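Local atomic coordinates of enoyl-CoA hydratase/isomerase family protein (Ruegeria pomeroyi, PDB entry 3L3S), a protein that belongs to the crotonase superfamily and probably acts as a hydro-lyase on acyl-CoA substrates, as enoyl-CoA hydratases do in fatty acid metabolism. Residues B[15-20]-B[53-58]; B[37-42]-B[94-99]; B[118-123]-B[135-140]; B[157-162]-B[182-187]. All blocks are in the same frame, centred on the assembly; numbering follows the deposited sequence.

Interaction 1 (B[15-20]-B[53-58]); sequences EGVLTL and VLVIHG
Five backbone hydrogen bonds tie Gly-16 through Leu-20 to alternate residues of strand 53-58. Val-53 N reaches Gly-16 O at 3.1 Å, and Val-53 O in turn accepts Leu-18 N; Val-55 repeats the pattern, its N on Leu-18 O and its O on Leu-20 N (2.7 Å), before His-57 N closes the series on Leu-20 O. Weaker CA-H...O contacts lie between these bonds, for instance Thr-19 CA to Val-55 O at 3.4 Å. The two strands run parallel, their axes 22° apart, as the first and last elements of a beta-alpha-beta unit whose crossover is helix 32-45, part of the crotonase spiral core.

Apolar contacts divide between two faces. On one, Val-53 CG1 is anti to the carbonyl carbon (chi1 -73°), and CG2 falls between backbone N and carbonyl carbon, meeting Val-17 CG2 at 3.7 Å, while Val-55 CG2 touches Val-17 CG1 at 3.8 Å. Thr-19 lies alongside Val-55, OG1 against CB; helix 194-207 packs on the valines of this face. On the other, Leu-18 and Leu-54 point the same way with CD2 and CD1 3.8 Å apart, and Leu-20 CD1 reaches both Leu-54 CD1 and Ile-56 CG1 at 4.2 Å, beneath helix 32-45.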
loop_
_atom_site.group_PDB
_atom_site.type_symbol
_atom_site.label_atom_id
_atom_site.label_comp_id
_atom_site.label_asym_id
_atom_site.label_seq_id
_atom_site.Cartn_x
_atom_site.Cartn_y
_atom_site.Cartn_z
ATOM N N GLU B 15 -4.039 14.920 31.642
ATOM C CA GLU B 15 -3.771 15.972 30.645
ATOM C C GLU B 15 -4.319 15.650 29.238
ATOM O O GLU B 15 -3.584 15.685 28.245
ATOM C CB GLU B 15 -2.264 16.308 30.577
ATOM C CG GLU B 15 -1.629 16.853 31.863
ATOM C CD GLU B 15 -0.166 17.271 31.672
ATOM O OE1 GLU B 15 0.603 16.530 31.012
ATOM O OE2 GLU B 15 0.216 18.347 32.184
ATOM N N GLY B 16 -5.597 15.271 29.187
ATOM C CA GLY B 16 -6.245 14.931 27.927
ATOM C C GLY B 16 -6.020 13.519 27.392
ATOM O O GLY B 16 -6.720 13.077 26.480
ATOM N N VAL B 17 -5.044 12.816 27.962
ATOM C CA VAL B 17 -4.707 11.458 27.560
ATOM C C VAL B 17 -5.469 10.432 28.394
ATOM O O VAL B 17 -5.344 10.416 29.619
ATOM C CB VAL B 17 -3.181 11.200 27.705
ATOM C CG1 VAL B 17 -2.789 9.875 27.077
ATOM C CG2 VAL B 17 -2.387 12.337 27.095
ATOM N N LEU B 18 -6.270 9.601 27.724
ATOM C CA LEU B 18 -7.038 8.529 28.375
ATOM C C LEU B 18 -6.399 7.167 28.073
ATOM O O LEU B 18 -6.434 6.673 26.939
ATOM C CB LEU B 18 -8.518 8.548 27.941
ATOM C CG LEU B 18 -9.471 7.415 28.375
ATOM C CD1 LEU B 18 -9.565 7.243 29.893
ATOM C CD2 LEU B 18 -10.838 7.682 27.811
ATOM N N THR B 19 -5.824 6.570 29.109
ATOM C CA THR B 19 -5.172 5.279 28.995
ATOM C C THR B 19 -6.114 4.174 29.425
ATOM O O THR B 19 -6.672 4.202 30.524
ATOM C CB THR B 19 -3.838 5.243 29.785
ATOM O OG1 THR B 19 -2.954 6.229 29.243
ATOM C CG2 THR B 19 -3.155 3.882 29.680
ATOM N N LEU B 20 -6.333 3.254 28.488
ATOM C CA LEU B 20 -7.174 2.085 28.659
ATOM C C LEU B 20 -6.230 0.919 28.912
ATOM O O LEU B 20 -5.513 0.462 28.011
ATOM C CB LEU B 20 -8.032 1.854 27.407
ATOM C CG LEU B 20 -9.006 2.973 26.993
ATOM C CD1 LEU B 20 -9.809 2.585 25.739
ATOM C CD2 LEU B 20 -9.947 3.297 28.133
ATOM N N VAL B 53 -6.984 12.278 23.511
ATOM C CA VAL B 53 -6.311 11.135 22.876
ATOM C C VAL B 53 -6.494 9.834 23.665
ATOM O O VAL B 53 -6.605 9.853 24.895
ATOM C CB VAL B 53 -4.782 11.390 22.651
ATOM C CG1 VAL B 53 -4.557 12.363 21.535
ATOM C CG2 VAL B 53 -4.151 11.961 23.870
ATOM N N LEU B 54 -6.547 8.716 22.944
ATOM C CA LEU B 54 -6.715 7.389 23.542
ATOM C C LEU B 54 -5.458 6.539 23.441
ATOM O O LEU B 54 -4.799 6.521 22.398
ATOM C CB LEU B 54 -7.842 6.609 22.848
ATOM C CG LEU B 54 -9.346 6.863 22.972
ATOM C CD1 LEU B 54 -9.787 6.536 24.366
ATOM C CD2 LEU B 54 -9.730 8.276 22.571
ATOM N N VAL B 55 -5.118 5.869 24.543
ATOM C CA VAL B 55 -3.980 4.947 24.599
ATOM C C VAL B 55 -4.539 3.605 25.074
ATOM O O VAL B 55 -5.261 3.551 26.060
ATOM C CB VAL B 55 -2.832 5.409 25.555
ATOM C CG1 VAL B 55 -1.753 4.319 25.660
ATOM C CG2 VAL B 55 -2.183 6.708 25.051
ATOM N N ILE B 56 -4.278 2.551 24.301
ATOM C CA ILE B 56 -4.723 1.193 24.615
ATOM C C ILE B 56 -3.484 0.378 24.981
ATOM O O ILE B 56 -2.628 0.103 24.141
ATOM C CB ILE B 56 -5.501 0.555 23.426
ATOM C CG1 ILE B 56 -6.773 1.372 23.152
ATOM C CG2 ILE B 56 -5.879 -0.900 23.742
ATOM C CD1 ILE B 56 -7.536 0.974 21.904
ATOM N N HIS B 57 -3.416 -0.008 26.245
ATOM C CA HIS B 57 -2.286 -0.759 26.775
ATOM C C HIS B 57 -2.706 -2.128 27.307
ATOM O O HIS B 57 -3.562 -2.237 28.188
ATOM C CB HIS B 57 -1.621 0.081 27.893
ATOM C CG HIS B 57 -0.301 -0.438 28.397
ATOM N ND1 HIS B 57 0.257 0.013 29.576
ATOM C CD2 HIS B 57 0.585 -1.326 27.881
ATOM C CE1 HIS B 57 1.428 -0.570 29.762
ATOM N NE2 HIS B 57 1.650 -1.387 28.749
ATOM N N GLY B 58 -2.103 -3.162 26.726
ATOM C CA GLY B 58 -2.293 -4.537 27.162
ATOM C C GLY B 58 -0.917 -4.823 27.755
ATOM O O GLY B 58 -0.008 -5.158 26.994
#

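Interaction 2 (B[37-42]-B[94-99]); sequences ALHDAL and SALMLD
His-39 NE2 donates a hydrogen bond to Asp-99 OD2 at 2.7 Å, nearly straight at 175°. The carboxylate oxygen lies almost in the imidazole plane, but the ring meets it from above the carboxylate plane, and the two flat groups are turned 79° against each other. A carboxylate so close would be expected to stabilise a protonated imidazole. The bond links the two helices, and the same ring also takes part in the packing: Leu-96 CA stands over one face in a CH-pi contact, 4.0 Å from the ring centroid, while Ala-95 CB approaches CE1 at 4.0 Å.

Leu-96 fills the space between the helices. With CG anti to its backbone N (chi1 160°), it extends CD1 to the backbone of His-39 and to Leu-38 CB, the latter at 4.0 Å. One turn on, Leu-42 CD2 lies 3.9 Å from Asp-99 CB, crossing the aspartate obliquely beside the polar bond. Ser-94 OG is hydrogen-bonded to Thr-236 OG1 of the second subunit. Segments 37-42 and 94-99 approach to 9.9 Å between axes, joining helix 32-45, which packs on the large sheet of the crotonase core, to helix 84-101, which faces helix 118-124 and the second subunit.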
loop_
_atom_site.group_PDB
_atom_site.type_symbol
_atom_site.label_atom_id
_atom_site.label_comp_id
_atom_site.label_asym_id
_atom_site.label_seq_id
_atom_site.Cartn_x
_atom_site.Cartn_y
_atom_site.Cartn_z
ATOM N N ALA B 37 -16.949 -3.637 27.541
ATOM C CA ALA B 37 -16.245 -2.688 28.412
ATOM C C ALA B 37 -15.388 -1.732 27.588
ATOM O O ALA B 37 -15.354 -0.531 27.860
ATOM C CB ALA B 37 -15.380 -3.419 29.422
ATOM N N LEU B 38 -14.739 -2.267 26.551
ATOM C CA LEU B 38 -13.893 -1.467 25.665
ATOM C C LEU B 38 -14.714 -0.539 24.799
ATOM O O LEU B 38 -14.282 0.574 24.517
ATOM C CB LEU B 38 -13.017 -2.349 24.783
ATOM C CG LEU B 38 -11.679 -2.850 25.331
ATOM C CD1 LEU B 38 -11.140 -3.919 24.390
ATOM C CD2 LEU B 38 -10.679 -1.694 25.470
ATOM N N HIS B 39 -15.919 -0.976 24.432
ATOM C CA HIS B 39 -16.802 -0.171 23.600
ATOM C C HIS B 39 -17.477 0.935 24.407
ATOM O O HIS B 39 -17.630 2.049 23.911
ATOM C CB HIS B 39 -17.831 -1.051 22.890
ATOM C CG HIS B 39 -18.259 -0.539 21.546
ATOM N ND1 HIS B 39 -19.013 -1.297 20.679
ATOM C CD2 HIS B 39 -18.095 0.665 20.944
ATOM C CE1 HIS B 39 -19.305 -0.579 19.608
ATOM N NE2 HIS B 39 -18.760 0.614 19.744
ATOM N N ASP B 40 -17.811 0.635 25.663
ATOM C CA ASP B 40 -18.437 1.591 26.572
ATOM C C ASP B 40 -17.470 2.725 26.889
ATOM O O ASP B 40 -17.864 3.890 26.933
ATOM C CB ASP B 40 -18.858 0.898 27.874
ATOM C CG ASP B 40 -20.356 0.696 27.969
ATOM O OD1 ASP B 40 -20.802 -0.476 28.006
ATOM O OD2 ASP B 40 -21.090 1.713 28.008
ATOM N N ALA B 41 -16.195 2.366 27.024
ATOM C CA ALA B 41 -15.116 3.308 27.319
ATOM C C ALA B 41 -14.823 4.222 26.129
ATOM O O ALA B 41 -14.415 5.370 26.302
ATOM C CB ALA B 41 -13.855 2.543 27.719
ATOM N N LEU B 42 -15.058 3.697 24.930
ATOM C CA LEU B 42 -14.843 4.414 23.682
ATOM C C LEU B 42 -16.012 5.356 23.352
ATOM O O LEU B 42 -15.785 6.469 22.877
ATOM C CB LEU B 42 -14.604 3.419 22.542
ATOM C CG LEU B 42 -14.316 3.965 21.144
ATOM C CD1 LEU B 42 -12.977 4.694 21.120
ATOM C CD2 LEU B 42 -14.339 2.828 20.164
ATOM N N SER B 94 -16.696 -6.652 15.773
ATOM C CA SER B 94 -16.575 -5.891 14.529
ATOM C C SER B 94 -17.070 -4.465 14.709
ATOM O O SER B 94 -16.473 -3.530 14.170
ATOM C CB SER B 94 -17.350 -6.562 13.398
ATOM O OG SER B 94 -16.710 -7.753 12.979
ATOM N N ALA B 95 -18.115 -4.302 15.523
ATOM C CA ALA B 95 -18.688 -2.977 15.802
ATOM C C ALA B 95 -17.719 -2.102 16.601
ATOM O O ALA B 95 -17.676 -0.888 16.407
ATOM C CB ALA B 95 -20.026 -3.107 16.533
ATOM N N LEU B 96 -16.928 -2.740 17.469
ATOM C CA LEU B 96 -15.924 -2.059 18.291
ATOM C C LEU B 96 -14.755 -1.621 17.414
ATOM O O LEU B 96 -14.392 -0.434 17.391
ATOM C CB LEU B 96 -15.422 -2.983 19.410
ATOM C CG LEU B 96 -14.080 -2.706 20.110
ATOM C CD1 LEU B 96 -14.172 -1.513 21.043
ATOM C CD2 LEU B 96 -13.636 -3.944 20.860
HETATM N N MSE B 97 -14.246 -2.571 16.635
HETATM C CA MSE B 97 -13.106 -2.349 15.751
HETATM C C MSE B 97 -13.354 -1.309 14.672
HETATM O O MSE B 97 -12.438 -0.577 14.301
HETATM C CB MSE B 97 -12.656 -3.667 15.131
HETATM C CG MSE B 97 -12.287 -4.733 16.137
HETATM SE SE MSE B 97 -10.791 -4.244 17.228
HETATM C CE MSE B 97 -10.778 -5.772 18.447
ATOM N N LEU B 98 -14.613 -1.201 14.243
ATOM C CA LEU B 98 -15.041 -0.233 13.232
ATOM C C LEU B 98 -14.985 1.156 13.860
ATOM O O LEU B 98 -14.245 2.025 13.389
ATOM C CB LEU B 98 -16.476 -0.529 12.772
ATOM C CG LEU B 98 -16.798 -0.753 11.288
ATOM C CD1 LEU B 98 -18.306 -0.972 11.121
ATOM C CD2 LEU B 98 -16.320 0.416 10.429
ATOM N N ASP B 99 -15.702 1.305 14.978
ATOM C CA ASP B 99 -15.783 2.541 15.771
ATOM C C ASP B 99 -14.414 3.076 16.212
ATOM O O ASP B 99 -14.226 4.284 16.303
ATOM C CB ASP B 99 -16.610 2.289 17.039
ATOM C CG ASP B 99 -18.091 2.557 16.859
ATOM O OD1 ASP B 99 -18.587 2.687 15.712
ATOM O OD2 ASP B 99 -18.770 2.633 17.902
#

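Interaction 3 (B[118-123]-B[135-140]); sequences AGLQLM and ARFCLP
Leu-120 is the main protrusion of helix 118-124 toward residues 137-139, its forked end fitted against three consecutive residues. Its side chain leaves the helix with CG anti to the backbone N (chi1 -176°), which carries the fork toward the neighbouring chain, and the two methyls part there. CD1 abuts the rim of the Phe-137 ring, 3.6 Å from CD1 of that ring and close to its plane. CD2 settles against the backbone instead, 3.4 Å from Cys-138 O, and also meets Leu-139 CD2 at 3.9 Å; there the two leucine side chains cross at about a right angle. Cys-138 itself turns its side chain to the far side, so its contribution to this hollow is its carbonyl.

One turn further along the helix, selenomethionine Met-123 forms the second bump. Its chain bends at chi2 and chi3, bringing SE to the edge of Phe-137, 3.6 Å from CE1 and 74° off the ring normal. This is an edge-on Met-aromatic contact. Leu-120 and Met-123 therefore flank neighbouring carbons of a single ring edge, CD1 and CE1, without covering a face. Leu-184 packs on Phe-137 and Met-123 as well.

No hydrogen bond spans the contact. Strand 137-138 is bonded instead to strand 114-116, which leads directly into the helix. Helix 118-124 is thereby packed against the edge strand of the small parallel sheet, as in the crotonase fold, where the helix at this position begins beside the probable active-site region.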
loop_
_atom_site.group_PDB
_atom_site.type_symbol
_atom_site.label_atom_id
_atom_site.label_comp_id
_atom_site.label_asym_id
_atom_site.label_seq_id
_atom_site.Cartn_x
_atom_site.Cartn_y
_atom_site.Cartn_z
ATOM N N ALA B 118 -7.423 -11.667 17.368
ATOM C CA ALA B 118 -8.183 -10.429 17.574
ATOM C C ALA B 118 -7.387 -9.391 18.377
ATOM O O ALA B 118 -7.745 -8.216 18.417
ATOM C CB ALA B 118 -9.532 -10.722 18.226
ATOM N N GLY B 119 -6.277 -9.851 18.959
ATOM C CA GLY B 119 -5.373 -9.008 19.718
ATOM C C GLY B 119 -4.500 -8.193 18.788
ATOM O O GLY B 119 -4.088 -7.076 19.129
ATOM N N LEU B 120 -4.221 -8.748 17.607
ATOM C CA LEU B 120 -3.440 -8.041 16.596
ATOM C C LEU B 120 -4.373 -7.059 15.872
ATOM O O LEU B 120 -3.945 -5.995 15.462
ATOM C CB LEU B 120 -2.790 -9.015 15.609
ATOM C CG LEU B 120 -1.851 -8.460 14.531
ATOM C CD1 LEU B 120 -0.707 -7.667 15.145
ATOM C CD2 LEU B 120 -1.327 -9.597 13.709
ATOM N N GLN B 121 -5.658 -7.410 15.803
ATOM C CA GLN B 121 -6.701 -6.582 15.186
ATOM C C GLN B 121 -6.906 -5.274 15.965
ATOM O O GLN B 121 -6.987 -4.208 15.358
ATOM C CB GLN B 121 -8.015 -7.371 15.128
ATOM C CG GLN B 121 -9.244 -6.615 14.638
ATOM C CD GLN B 121 -10.473 -7.491 14.492
ATOM O OE1 GLN B 121 -10.561 -8.593 15.051
ATOM N NE2 GLN B 121 -11.434 -7.006 13.723
ATOM N N LEU B 122 -6.957 -5.379 17.298
ATOM C CA LEU B 122 -7.141 -4.245 18.216
ATOM C C LEU B 122 -6.035 -3.231 18.017
ATOM O O LEU B 122 -6.280 -2.018 17.956
ATOM C CB LEU B 122 -7.113 -4.728 19.676
ATOM C CG LEU B 122 -7.381 -3.718 20.808
ATOM C CD1 LEU B 122 -8.850 -3.306 20.819
ATOM C CD2 LEU B 122 -6.990 -4.325 22.157
HETATM N N MSE B 123 -4.823 -3.765 17.883
HETATM C CA MSE B 123 -3.619 -2.986 17.666
HETATM C C MSE B 123 -3.672 -2.378 16.253
HETATM O O MSE B 123 -3.453 -1.183 16.084
HETATM C CB MSE B 123 -2.399 -3.896 17.811
HETATM C CG MSE B 123 -1.099 -3.163 17.950
HETATM SE SE MSE B 123 0.365 -4.076 17.054
HETATM C CE MSE B 123 -0.346 -3.797 15.270
ATOM N N ALA B 135 8.362 -7.780 21.217
ATOM C CA ALA B 135 7.009 -7.904 20.686
ATOM C C ALA B 135 6.892 -8.813 19.461
ATOM O O ALA B 135 7.621 -8.649 18.474
ATOM C CB ALA B 135 6.422 -6.525 20.391
ATOM N N ARG B 136 6.027 -9.822 19.585
ATOM C CA ARG B 136 5.769 -10.783 18.516
ATOM C C ARG B 136 4.339 -10.608 18.016
ATOM O O ARG B 136 3.478 -10.081 18.724
ATOM C CB ARG B 136 6.061 -12.215 18.955
ATOM C CG ARG B 136 7.549 -12.496 19.217
ATOM C CD ARG B 136 7.776 -13.891 19.801
ATOM N NE ARG B 136 6.816 -14.217 20.864
ATOM C CZ ARG B 136 7.073 -14.203 22.171
ATOM N NH1 ARG B 136 8.278 -13.878 22.633
ATOM N NH2 ARG B 136 6.105 -14.513 23.024
ATOM N N PHE B 137 4.130 -10.930 16.741
ATOM C CA PHE B 137 2.841 -10.732 16.080
ATOM C C PHE B 137 2.389 -11.991 15.364
ATOM O O PHE B 137 3.164 -12.618 14.638
ATOM C CB PHE B 137 2.948 -9.546 15.096
ATOM C CG PHE B 137 3.533 -8.300 15.715
ATOM C CD1 PHE B 137 2.708 -7.376 16.374
ATOM C CD2 PHE B 137 4.927 -8.089 15.726
ATOM C CE1 PHE B 137 3.260 -6.252 17.042
ATOM C CE2 PHE B 137 5.490 -6.978 16.394
ATOM C CZ PHE B 137 4.663 -6.060 17.049
ATOM N N CYS B 138 1.111 -12.322 15.514
ATOM C CA CYS B 138 0.596 -13.540 14.921
ATOM C C CYS B 138 -0.875 -13.518 14.555
ATOM O O CYS B 138 -1.656 -12.718 15.073
ATOM C CB CYS B 138 0.840 -14.696 15.903
ATOM S SG CYS B 138 0.447 -16.335 15.301
ATOM N N LEU B 139 -1.205 -14.415 13.622
ATOM C CA LEU B 139 -2.556 -14.700 13.137
ATOM C C LEU B 139 -2.529 -16.252 13.074
ATOM O O LEU B 139 -2.309 -16.827 12.011
ATOM C CB LEU B 139 -2.831 -14.074 11.755
ATOM C CG LEU B 139 -3.050 -12.564 11.585
ATOM C CD1 LEU B 139 -3.491 -12.257 10.159
ATOM C CD2 LEU B 139 -4.082 -12.047 12.570
ATOM N N PRO B 140 -2.797 -16.939 14.219
ATOM C CA PRO B 140 -2.785 -18.405 14.359
ATOM C C PRO B 140 -3.974 -19.305 14.002
ATOM O O PRO B 140 -3.969 -20.477 14.384
ATOM C CB PRO B 140 -2.423 -18.565 15.828
ATOM C CG PRO B 140 -3.282 -17.514 16.464
ATOM C CD PRO B 140 -3.187 -16.324 15.511
#

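Interaction 4 (B[157-162]-B[182-187]); sequences RVIGRR and AGLINR
Apolar contacts centre on Ile-159, whose CG2 methyl enters the bend formed by Ala-182, Gly-183 and Leu-184. The methyl lies anti to the carbonyl carbon of its own residue, beside the backbone N, while CG1 takes the more crowded position (chi1 60°). From there CG2 touches Ala-182 CB at 3.8 Å and Leu-184 CB at 3.9 Å, with Leu-184 N also close at 3.7 Å. Val-158 adds a second, separate contact: its CG2 meets Leu-184 CD1 at 4.0 Å, the two side chains crossing at a slant. Leu-184 is thus met at its root by Ile-159 and at its end by Val-158, and its side chain also packs on Leu-120 of helix 118-124.

The polar atoms along this interface are mainly carbonyl oxygens, and no hydrogen bond joins the two segments. Ile-159 CG2 packs on Ala-182 O at 3.3 Å, setting a methyl rather than a donor against that carbonyl.

Subunit contacts surround the same region. Arg-162 NH2 is hydrogen-bonded to Met-123 O of the second subunit, and Arg-157 NH2 to His-223 O there, while Val-158 packs on Arg-162 of the third.

The backbone itself turns sharply at Gly-183, whose positive phi of 94° lets the chain leave helix 176-182. Gly-160, on the other segment, occupies the N-cap position of helix 161-170. Ile-159, just before that cap, packs on a Schellman motif: Leu-184 N bonds back to Ala-179 O and Gly-183 N to Leu-180 O, with Gly-183 as the C-prime residue.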
loop_
_atom_site.group_PDB
_atom_site.type_symbol
_atom_site.label_atom_id
_atom_site.label_comp_id
_atom_site.label_asym_id
_atom_site.label_seq_id
_atom_site.Cartn_x
_atom_site.Cartn_y
_atom_site.Cartn_z
ATOM N N ARG B 157 -5.265 -3.490 6.212
ATOM C CA ARG B 157 -5.275 -2.059 5.979
ATOM C C ARG B 157 -3.970 -1.390 6.374
ATOM O O ARG B 157 -3.697 -0.274 5.927
ATOM C CB ARG B 157 -6.470 -1.395 6.670
ATOM C CG ARG B 157 -7.679 -1.155 5.741
ATOM C CD ARG B 157 -8.240 -2.452 5.172
ATOM N NE ARG B 157 -9.478 -2.256 4.428
ATOM C CZ ARG B 157 -10.201 -3.233 3.874
ATOM N NH1 ARG B 157 -9.823 -4.507 3.965
ATOM N NH2 ARG B 157 -11.320 -2.930 3.230
ATOM N N VAL B 158 -3.145 -2.088 7.160
ATOM C CA VAL B 158 -1.875 -1.529 7.623
ATOM C C VAL B 158 -0.581 -2.154 7.068
ATOM O O VAL B 158 0.509 -1.654 7.344
ATOM C CB VAL B 158 -1.819 -1.401 9.188
ATOM C CG1 VAL B 158 -2.974 -0.508 9.706
ATOM C CG2 VAL B 158 -1.823 -2.772 9.873
ATOM N N ILE B 159 -0.685 -3.282 6.368
ATOM C CA ILE B 159 0.490 -3.925 5.748
ATOM C C ILE B 159 0.133 -4.341 4.321
ATOM O O ILE B 159 -1.044 -4.432 3.985
ATOM C CB ILE B 159 1.078 -5.151 6.564
ATOM C CG1 ILE B 159 0.059 -6.276 6.748
ATOM C CG2 ILE B 159 1.594 -4.704 7.908
ATOM C CD1 ILE B 159 0.611 -7.498 7.471
ATOM N N GLY B 160 1.149 -4.623 3.504
ATOM C CA GLY B 160 0.953 -5.010 2.106
ATOM C C GLY B 160 0.224 -6.325 1.884
ATOM O O GLY B 160 0.153 -7.146 2.801
ATOM N N ARG B 161 -0.286 -6.533 0.667
ATOM C CA ARG B 161 -1.032 -7.746 0.316
ATOM C C ARG B 161 -0.250 -9.062 0.483
ATOM O O ARG B 161 -0.841 -10.084 0.799
ATOM C CB ARG B 161 -1.617 -7.635 -1.099
ATOM C CG ARG B 161 -2.686 -8.679 -1.429
ATOM C CD ARG B 161 -3.104 -8.636 -2.887
ATOM N NE ARG B 161 -4.070 -7.577 -3.179
ATOM C CZ ARG B 161 -5.358 -7.786 -3.453
ATOM N NH1 ARG B 161 -5.864 -9.019 -3.475
ATOM N NH2 ARG B 161 -6.142 -6.753 -3.724
ATOM N N ARG B 162 1.068 -9.022 0.305
ATOM C CA ARG B 162 1.904 -10.211 0.457
ATOM C C ARG B 162 2.109 -10.545 1.924
ATOM O O ARG B 162 2.094 -11.715 2.314
ATOM C CB ARG B 162 3.270 -9.998 -0.173
ATOM C CG ARG B 162 3.251 -9.883 -1.669
ATOM C CD ARG B 162 3.199 -11.200 -2.328
ATOM N NE ARG B 162 3.675 -11.139 -3.699
ATOM C CZ ARG B 162 3.202 -11.904 -4.673
ATOM N NH1 ARG B 162 2.225 -12.762 -4.424
ATOM N NH2 ARG B 162 3.772 -11.881 -5.866
ATOM N N ALA B 182 7.162 -3.768 7.749
ATOM C CA ALA B 182 5.890 -4.023 7.075
ATOM C C ALA B 182 4.851 -2.915 7.270
ATOM O O ALA B 182 3.909 -2.804 6.487
ATOM C CB ALA B 182 5.320 -5.366 7.523
ATOM N N GLY B 183 5.029 -2.117 8.319
ATOM C CA GLY B 183 4.101 -1.045 8.626
ATOM C C GLY B 183 3.032 -1.458 9.615
ATOM O O GLY B 183 1.973 -0.844 9.671
ATOM N N LEU B 184 3.307 -2.506 10.386
ATOM C CA LEU B 184 2.375 -3.018 11.392
ATOM C C LEU B 184 2.475 -2.152 12.646
ATOM O O LEU B 184 1.486 -1.958 13.348
ATOM C CB LEU B 184 2.679 -4.492 11.669
ATOM C CG LEU B 184 1.775 -5.452 12.445
ATOM C CD1 LEU B 184 0.316 -5.408 11.947
ATOM C CD2 LEU B 184 2.346 -6.856 12.304
ATOM N N ILE B 185 3.679 -1.633 12.902
ATOM C CA ILE B 185 3.943 -0.722 14.017
ATOM C C ILE B 185 4.663 0.509 13.452
ATOM O O ILE B 185 5.182 0.456 12.334
ATOM C CB ILE B 185 4.773 -1.378 15.169
ATOM C CG1 ILE B 185 6.019 -2.078 14.615
ATOM C CG2 ILE B 185 3.877 -2.306 15.993
ATOM C CD1 ILE B 185 7.002 -2.595 15.637
ATOM N N ASN B 186 4.707 1.594 14.227
ATOM C CA ASN B 186 5.339 2.849 13.802
ATOM C C ASN B 186 6.822 3.025 14.125
ATOM O O ASN B 186 7.565 3.603 13.319
ATOM C CB ASN B 186 4.569 4.049 14.356
ATOM C CG ASN B 186 3.177 4.181 13.762
ATOM O OD1 ASN B 186 2.972 4.892 12.774
ATOM N ND2 ASN B 186 2.213 3.498 14.363
ATOM N N ARG B 187 7.247 2.551 15.301
ATOM C CA ARG B 187 8.633 2.679 15.746
ATOM C C ARG B 187 8.942 1.641 16.816
ATOM O O ARG B 187 8.057 1.252 17.576
ATOM C CB ARG B 187 8.861 4.097 16.301
ATOM C CG ARG B 187 10.299 4.581 16.343
ATOM C CD ARG B 187 10.365 6.069 16.709
ATOM N NE ARG B 187 11.752 6.514 16.867
ATOM C CZ ARG B 187 12.132 7.672 17.405
ATOM N NH1 ARG B 187 11.234 8.549 17.847
ATOM N NH2 ARG B 187 13.425 7.935 17.546
#

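The four contacts run through the crotonase core from the large sheet to the trimer interface. Interactions 1 and 2 have centres about 14 Å apart; helix 32-45, which connects the two strands of interaction 1, supplies one side of interaction 2, and they meet where Leu-20 CD2 packs on Ala-41 CB at 4.0 Å. Helix 118-124 of interaction 3 is a hub: Leu-122 CD2 touches Ile-56 CG2 of interaction 1 at 3.9 Å, and Leu-122 CA lies 3.8 Å from Met-97 SE of interaction 2. Interaction 4, centred about 12 Å from interaction 3, joins it through Leu-184, but its nearest atoms remain about 11 Å from interaction 1. Interactions 2, 3 and 4 each also contact the second subunit.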